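Local coordinates for probable csgAB operon transcriptional regulatory protein (Salmonella typhimurium, PDB 5XP0) that is the master regulator of curli fimbriae expression, needed for transcription of the csgAB operon and promoting biofilm formation, here represented by its regulatory receiver domain, at residues L94-D99 against V114-E119; Y100-I105 against Y137-L142. One frame throughout, in Å; residues are numbered along the deposited sequence.

Contact 1 of 2, residues L94-D99 against V114-E119; sequences LNTPDD and VFYATE
Leaving neighbouring strands of the parallel CheY-like sheet, 94-98 and 114-118 run at 86° to one another, and the backbone of Thr-96 passes over that of Phe-115 and Tyr-116 beyond the C-terminal ends of strands 90-94 and 111-114; in receiver domains such loops typically border the phosphorylation site. Phe-115 O takes two bonds from Thr-96. Thr-96 N lies 3.0 Å from Phe-115 O, in the carbonyl plane, in a nearly straight bond (164°), and Thr-96 OG1 is 3.1 Å from the same Phe-115 O, above that plane; chi1 (-54°) keeps OG1 beside its own amide N. The methyl CG1 of Val-114 fits against Thr-96 OG1 and CB and also covers one face of the Tyr-116 ring, off centre. At the ring's edge lies Pro-97 O, 3.4 Å from Tyr-116 CE1. Asn-95 ND2 bonds to Asp-66 OD1 and to Gln-29 OE1 of the second subunit, and Asn-95 OD1 to Leu-28 N of that subunit, so this loop also forms part of the subunit interface. Thr-118 OG1 gives Asn-95 OD1 only a weak bond. Two waters bridge the segments. One joins Asn-95 N and OD1 to Ala-117 O; the other donates to Thr-96 O and, at 2.6 Å, to Tyr-116 O.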
loop_
_atom_site.group_PDB
_atom_site.type_symbol
_atom_site.label_atom_id
_atom_site.label_comp_id
_atom_site.label_asym_id
_atom_site.label_seq_id
_atom_site.Cartn_x
_atom_site.Cartn_y
_atom_site.Cartn_z
ATOM N N LEU B 94 -7.473 4.556 -8.372
ATOM C CA LEU B 94 -7.307 4.497 -6.944
ATOM C C LEU B 94 -6.365 5.607 -6.502
ATOM O O LEU B 94 -5.470 6.002 -7.249
ATOM C CB LEU B 94 -6.737 3.123 -6.570
ATOM C CG LEU B 94 -6.627 2.746 -5.104
ATOM C CD1 LEU B 94 -8.025 2.425 -4.584
ATOM C CD2 LEU B 94 -5.669 1.527 -4.946
ATOM N N ASN B 95 -6.582 6.112 -5.285
ATOM C CA ASN B 95 -5.723 7.154 -4.703
ATOM C C ASN B 95 -5.595 8.339 -5.646
ATOM O O ASN B 95 -4.503 8.876 -5.843
ATOM C CB ASN B 95 -4.328 6.634 -4.349
ATOM C CG ASN B 95 -4.339 5.530 -3.316
ATOM O OD1 ASN B 95 -5.044 5.587 -2.295
ATOM N ND2 ASN B 95 -3.547 4.494 -3.586
ATOM N N THR B 96 -6.715 8.750 -6.232
ATOM C CA THR B 96 -6.701 9.765 -7.276
ATOM C C THR B 96 -6.509 11.152 -6.695
ATOM O O THR B 96 -7.188 11.514 -5.721
ATOM C CB THR B 96 -8.001 9.760 -8.079
ATOM O OG1 THR B 96 -8.267 8.440 -8.579
ATOM C CG2 THR B 96 -7.873 10.726 -9.245
ATOM N N PRO B 97 -5.625 11.961 -7.270
ATOM C CA PRO B 97 -5.488 13.330 -6.785
ATOM C C PRO B 97 -6.828 14.027 -6.832
ATOM O O PRO B 97 -7.580 13.921 -7.818
ATOM C CB PRO B 97 -4.497 13.963 -7.769
ATOM C CG PRO B 97 -3.702 12.850 -8.262
ATOM C CD PRO B 97 -4.611 11.643 -8.289
ATOM N N ASP B 98 -7.151 14.733 -5.760
ATOM C CA ASP B 98 -8.199 15.720 -5.888
ATOM C C ASP B 98 -7.821 16.536 -7.110
ATOM O O ASP B 98 -6.637 16.746 -7.377
ATOM C CB ASP B 98 -8.295 16.586 -4.631
ATOM C CG ASP B 98 -8.638 15.774 -3.396
ATOM O OD1 ASP B 98 -9.739 15.183 -3.357
ATOM O OD2 ASP B 98 -7.801 15.708 -2.470
ATOM N N ASP B 99 -8.807 16.919 -7.900
ATOM C CA ASP B 99 -8.599 17.824 -9.033
ATOM C C ASP B 99 -7.753 17.190 -10.146
ATOM O O ASP B 99 -7.223 17.902 -11.010
ATOM C CB ASP B 99 -7.993 19.184 -8.626
ATOM C CG ASP B 99 -6.551 19.100 -8.149
ATOM O OD1 ASP B 99 -6.282 19.544 -7.013
ATOM O OD2 ASP B 99 -5.691 18.570 -8.890
ATOM N N VAL B 114 -13.772 6.363 -9.934
ATOM C CA VAL B 114 -12.649 7.122 -9.430
ATOM C C VAL B 114 -12.753 7.124 -7.914
ATOM O O VAL B 114 -13.747 7.584 -7.359
ATOM C CB VAL B 114 -12.628 8.563 -9.950
ATOM C CG1 VAL B 114 -11.469 9.268 -9.318
ATOM C CG2 VAL B 114 -12.569 8.581 -11.472
ATOM N N PHE B 115 -11.744 6.595 -7.252
ATOM C CA PHE B 115 -11.651 6.642 -5.803
ATOM C C PHE B 115 -10.655 7.716 -5.403
ATOM O O PHE B 115 -9.518 7.709 -5.873
ATOM C CB PHE B 115 -11.200 5.287 -5.270
ATOM C CG PHE B 115 -12.207 4.211 -5.476
ATOM C CD1 PHE B 115 -13.408 4.261 -4.818
ATOM C CD2 PHE B 115 -11.950 3.155 -6.335
ATOM C CE1 PHE B 115 -14.362 3.291 -5.021
ATOM C CE2 PHE B 115 -12.875 2.173 -6.534
ATOM C CZ PHE B 115 -14.102 2.239 -5.860
ATOM N N TYR B 116 -11.067 8.628 -4.528
ATOM C CA TYR B 116 -10.153 9.655 -4.004
ATOM C C TYR B 116 -9.657 9.367 -2.586
ATOM O O TYR B 116 -8.568 9.826 -2.199
ATOM C CB TYR B 116 -10.868 11.020 -3.997
ATOM C CG TYR B 116 -11.267 11.514 -5.327
ATOM C CD1 TYR B 116 -10.352 12.180 -6.136
ATOM C CD2 TYR B 116 -12.568 11.339 -5.789
ATOM C CE1 TYR B 116 -10.712 12.644 -7.360
ATOM C CE2 TYR B 116 -12.935 11.797 -7.016
ATOM C CZ TYR B 116 -12.001 12.442 -7.800
ATOM O OH TYR B 116 -12.392 12.905 -9.015
ATOM N N ALA B 117 -10.437 8.624 -1.801
ATOM C CA ALA B 117 -10.214 8.546 -0.364
ATOM C C ALA B 117 -8.975 7.718 -0.082
ATOM O O ALA B 117 -8.800 6.634 -0.638
ATOM C CB ALA B 117 -11.413 7.919 0.350
ATOM N N THR B 118 -8.113 8.229 0.782
ATOM C CA THR B 118 -6.950 7.485 1.245
ATOM C C THR B 118 -7.164 6.947 2.656
ATOM O O THR B 118 -6.296 6.247 3.187
ATOM C CB THR B 118 -5.697 8.396 1.142
ATOM O OG1 THR B 118 -5.152 8.353 -0.196
ATOM C CG2 THR B 118 -4.607 8.044 2.152
ATOM N N GLU B 119 -8.333 7.188 3.252
ATOM C CA GLU B 119 -8.581 6.771 4.627
ATOM C C GLU B 119 -9.836 5.931 4.835
ATOM O O GLU B 119 -9.997 5.373 5.930
ATOM C CB GLU B 119 -8.687 8.005 5.531
ATOM C CG GLU B 119 -7.491 8.942 5.461
ATOM C CD GLU B 119 -7.717 10.229 6.241
ATOM O OE1 GLU B 119 -8.890 10.582 6.486
ATOM O OE2 GLU B 119 -6.719 10.888 6.601
HETATM O O HOH W 1 -8.082 5.563 -2.908
HETATM O O HOH W 2 -6.946 11.701 -2.871
#

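Contact 2 of 2, residues Y100-I105 against Y137-L142; sequences YPYREI and YFSQKL
The aromatic ring of Tyr-102 carries the contact: methyl CD1 of Leu-142 lies over the centre of one face in a CH-pi contact, 3.6 Å from the ring centroid and 12° off the ring normal. At the phenol end, the Lys-141 side chain crosses Tyr-102 at about a right angle. Its CE packs 3.7 Å from Tyr-102 CE2, and NZ donates a short hydrogen bond of 2.6 Å to Tyr-102 OH. The lysine chain leaves its helix extended and then bends at chi3 (85°) and again at chi4, which folds the ammonium group back to the phenol oxygen. An ammonium group this close would probably draw charge toward the phenol oxygen. Aliphatic packing continues beside the ring, where the second methyl of Leu-142, CD2, meets Ile-105 CD1 at 3.9 Å. The two branches of the leucine thus divide between an aromatic face and an aliphatic tip, both presented by one side of the helix that begins at Tyr-102.

Both segments are helix starts. Pro-101 occupies the N-cap position of the first, and its carbonyl O accepts from Ile-105 N. In the second, Ser-139 is the N-cap: its OG accepts from Leu-142 N at 3.1 Å, so the residue that packs on the tyrosine also has its amide held by the cap.

The contact joins the short helix 102-107 to the first turn of helix 140-147, at the C-terminal end of the modelled chain. Ile-105 and Phe-138 both pack on Ile-111 and Val-114, so edge strand 111-114 is shared by the two segments, while Phe-138 also packs against Ala-143 and Leu-146 of helix 140-147.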
loop_
_atom_site.group_PDB
_atom_site.type_symbol
_atom_site.label_atom_id
_atom_site.label_comp_id
_atom_site.label_asym_id
_atom_site.label_seq_id
_atom_site.Cartn_x
_atom_site.Cartn_y
_atom_site.Cartn_z
ATOM N N TYR B 100 -7.565 15.873 -10.141
ATOM C CA TYR B 100 -7.200 15.224 -11.388
ATOM C C TYR B 100 -8.281 15.620 -12.384
ATOM O O TYR B 100 -9.478 15.468 -12.067
ATOM C CB TYR B 100 -7.127 13.707 -11.220
ATOM C CG TYR B 100 -6.654 12.907 -12.408
ATOM C CD1 TYR B 100 -5.454 13.185 -13.035
ATOM C CD2 TYR B 100 -7.410 11.849 -12.888
ATOM C CE1 TYR B 100 -5.029 12.440 -14.118
ATOM C CE2 TYR B 100 -7.005 11.115 -13.975
ATOM C CZ TYR B 100 -5.803 11.391 -14.578
ATOM O OH TYR B 100 -5.391 10.637 -15.668
ATOM N N PRO B 101 -7.933 16.196 -13.536
ATOM C CA PRO B 101 -8.974 16.817 -14.369
ATOM C C PRO B 101 -9.957 15.803 -14.935
ATOM O O PRO B 101 -9.611 14.668 -15.251
ATOM C CB PRO B 101 -8.181 17.508 -15.488
ATOM C CG PRO B 101 -6.805 17.686 -14.940
ATOM C CD PRO B 101 -6.579 16.519 -14.028
ATOM N N TYR B 102 -11.207 16.241 -15.063
ATOM C CA TYR B 102 -12.236 15.419 -15.686
ATOM C C TYR B 102 -11.852 15.008 -17.100
ATOM O O TYR B 102 -12.117 13.877 -17.531
ATOM C CB TYR B 102 -13.546 16.192 -15.718
ATOM C CG TYR B 102 -14.270 16.276 -14.404
ATOM C CD1 TYR B 102 -13.714 15.803 -13.222
ATOM C CD2 TYR B 102 -15.562 16.797 -14.368
ATOM C CE1 TYR B 102 -14.422 15.877 -12.022
ATOM C CE2 TYR B 102 -16.264 16.872 -13.203
ATOM C CZ TYR B 102 -15.712 16.417 -12.042
ATOM O OH TYR B 102 -16.470 16.520 -10.909
ATOM N N ARG B 103 -11.256 15.926 -17.847
ATOM C CA ARG B 103 -10.796 15.622 -19.199
ATOM C C ARG B 103 -9.816 14.458 -19.196
ATOM O O ARG B 103 -9.797 13.650 -20.139
ATOM C CB ARG B 103 -10.106 16.846 -19.809
ATOM C CG ARG B 103 -10.775 18.189 -19.522
ATOM C CD ARG B 103 -9.970 19.346 -20.105
ATOM N NE ARG B 103 -8.645 19.468 -19.493
ATOM C CZ ARG B 103 -8.347 20.270 -18.472
ATOM N NH1 ARG B 103 -9.274 21.043 -17.920
ATOM N NH2 ARG B 103 -7.109 20.303 -18.000
ATOM N N GLU B 104 -9.017 14.343 -18.146
ATOM C CA GLU B 104 -8.055 13.240 -18.058
ATOM C C GLU B 104 -8.740 11.938 -17.678
ATOM O O GLU B 104 -8.432 10.883 -18.230
ATOM C CB GLU B 104 -6.955 13.554 -17.039
ATOM C CG GLU B 104 -6.229 14.872 -17.259
ATOM C CD GLU B 104 -5.922 15.121 -18.702
ATOM O OE1 GLU B 104 -5.496 14.173 -19.389
ATOM O OE2 GLU B 104 -6.123 16.265 -19.160
ATOM N N ILE B 105 -9.654 11.988 -16.718
ATOM C CA ILE B 105 -10.406 10.792 -16.364
ATOM C C ILE B 105 -11.096 10.196 -17.592
ATOM O O ILE B 105 -11.042 8.983 -17.828
ATOM C CB ILE B 105 -11.411 11.131 -15.263
ATOM C CG1 ILE B 105 -10.667 11.444 -13.985
ATOM C CG2 ILE B 105 -12.392 9.999 -15.079
ATOM C CD1 ILE B 105 -11.481 12.226 -12.989
ATOM N N TYR B 137 -18.806 4.269 -10.282
ATOM C CA TYR B 137 -18.529 5.004 -9.051
ATOM C C TYR B 137 -17.961 6.365 -9.414
ATOM O O TYR B 137 -16.748 6.564 -9.429
ATOM C CB TYR B 137 -17.540 4.230 -8.137
ATOM C CG TYR B 137 -17.488 4.818 -6.743
ATOM C CD1 TYR B 137 -18.532 4.615 -5.849
ATOM C CD2 TYR B 137 -16.427 5.589 -6.331
ATOM C CE1 TYR B 137 -18.507 5.160 -4.569
ATOM C CE2 TYR B 137 -16.390 6.133 -5.051
ATOM C CZ TYR B 137 -17.431 5.906 -4.176
ATOM O OH TYR B 137 -17.378 6.443 -2.918
ATOM N N PHE B 138 -18.863 7.299 -9.674
ATOM C CA PHE B 138 -18.537 8.660 -10.043
ATOM C C PHE B 138 -19.411 9.592 -9.226
ATOM O O PHE B 138 -20.566 9.283 -8.922
ATOM C CB PHE B 138 -18.792 8.946 -11.520
ATOM C CG PHE B 138 -17.990 8.116 -12.460
ATOM C CD1 PHE B 138 -16.601 8.251 -12.529
ATOM C CD2 PHE B 138 -18.624 7.231 -13.324
ATOM C CE1 PHE B 138 -15.877 7.492 -13.419
ATOM C CE2 PHE B 138 -17.896 6.466 -14.210
ATOM C CZ PHE B 138 -16.529 6.603 -14.275
ATOM N N SER B 139 -18.879 10.763 -8.904
ATOM C CA SER B 139 -19.764 11.783 -8.379
ATOM C C SER B 139 -20.837 12.122 -9.409
ATOM O O SER B 139 -20.700 11.859 -10.602
ATOM C CB SER B 139 -18.982 13.036 -7.999
ATOM O OG SER B 139 -18.374 13.607 -9.134
ATOM N N GLN B 140 -21.927 12.714 -8.933
ATOM C CA GLN B 140 -22.968 13.135 -9.859
ATOM C C GLN B 140 -22.390 14.076 -10.911
ATOM O O GLN B 140 -22.708 13.967 -12.098
ATOM C CB GLN B 140 -24.131 13.782 -9.109
ATOM C CG GLN B 140 -25.040 12.810 -8.373
ATOM C CD GLN B 140 -25.894 11.999 -9.319
ATOM O OE1 GLN B 140 -26.299 12.490 -10.367
ATOM N NE2 GLN B 140 -26.180 10.752 -8.949
ATOM N N LYS B 141 -21.490 14.971 -10.515
ATOM C CA LYS B 141 -20.993 15.936 -11.487
ATOM C C LYS B 141 -20.070 15.259 -12.505
ATOM O O LYS B 141 -20.124 15.567 -13.706
ATOM C CB LYS B 141 -20.280 17.077 -10.751
ATOM C CG LYS B 141 -20.119 18.343 -11.557
ATOM C CD LYS B 141 -19.362 19.426 -10.772
ATOM C CE LYS B 141 -17.844 19.293 -10.871
ATOM N NZ LYS B 141 -17.226 18.679 -9.658
ATOM N N LEU B 142 -19.263 14.292 -12.067
ATOM C CA LEU B 142 -18.370 13.645 -13.021
ATOM C C LEU B 142 -19.149 12.729 -13.962
ATOM O O LEU B 142 -18.889 12.723 -15.175
ATOM C CB LEU B 142 -17.263 12.896 -12.280
ATOM C CG LEU B 142 -16.307 12.090 -13.148
ATOM C CD1 LEU B 142 -15.749 12.957 -14.270
ATOM C CD2 LEU B 142 -15.202 11.530 -12.262
#

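The segments alternate along the chain: 94-99 and then 100-105 follow strand 90-94; segment 114-119 leaves strand 111-114; and segment 137-142 comes after helix 121-132. The two contacts lie with centres 11 Å apart and meet around edge strand 111-114. Val-114 of contact 1 touches contact 2 most widely. Its N probably bonds to Tyr-137 O, at 3.0 Å, and its CG2 packs on Ile-105 and Phe-138, while the Phe-115 and Tyr-137 rings also touch. Contact 1 ties loops beyond the C-terminal ends of the strands; contact 2 packs helix 102-107 against the first turn of helix 140-147. Thus the loops next to the second subunit and the last helix of the modelled chain pack around one edge strand.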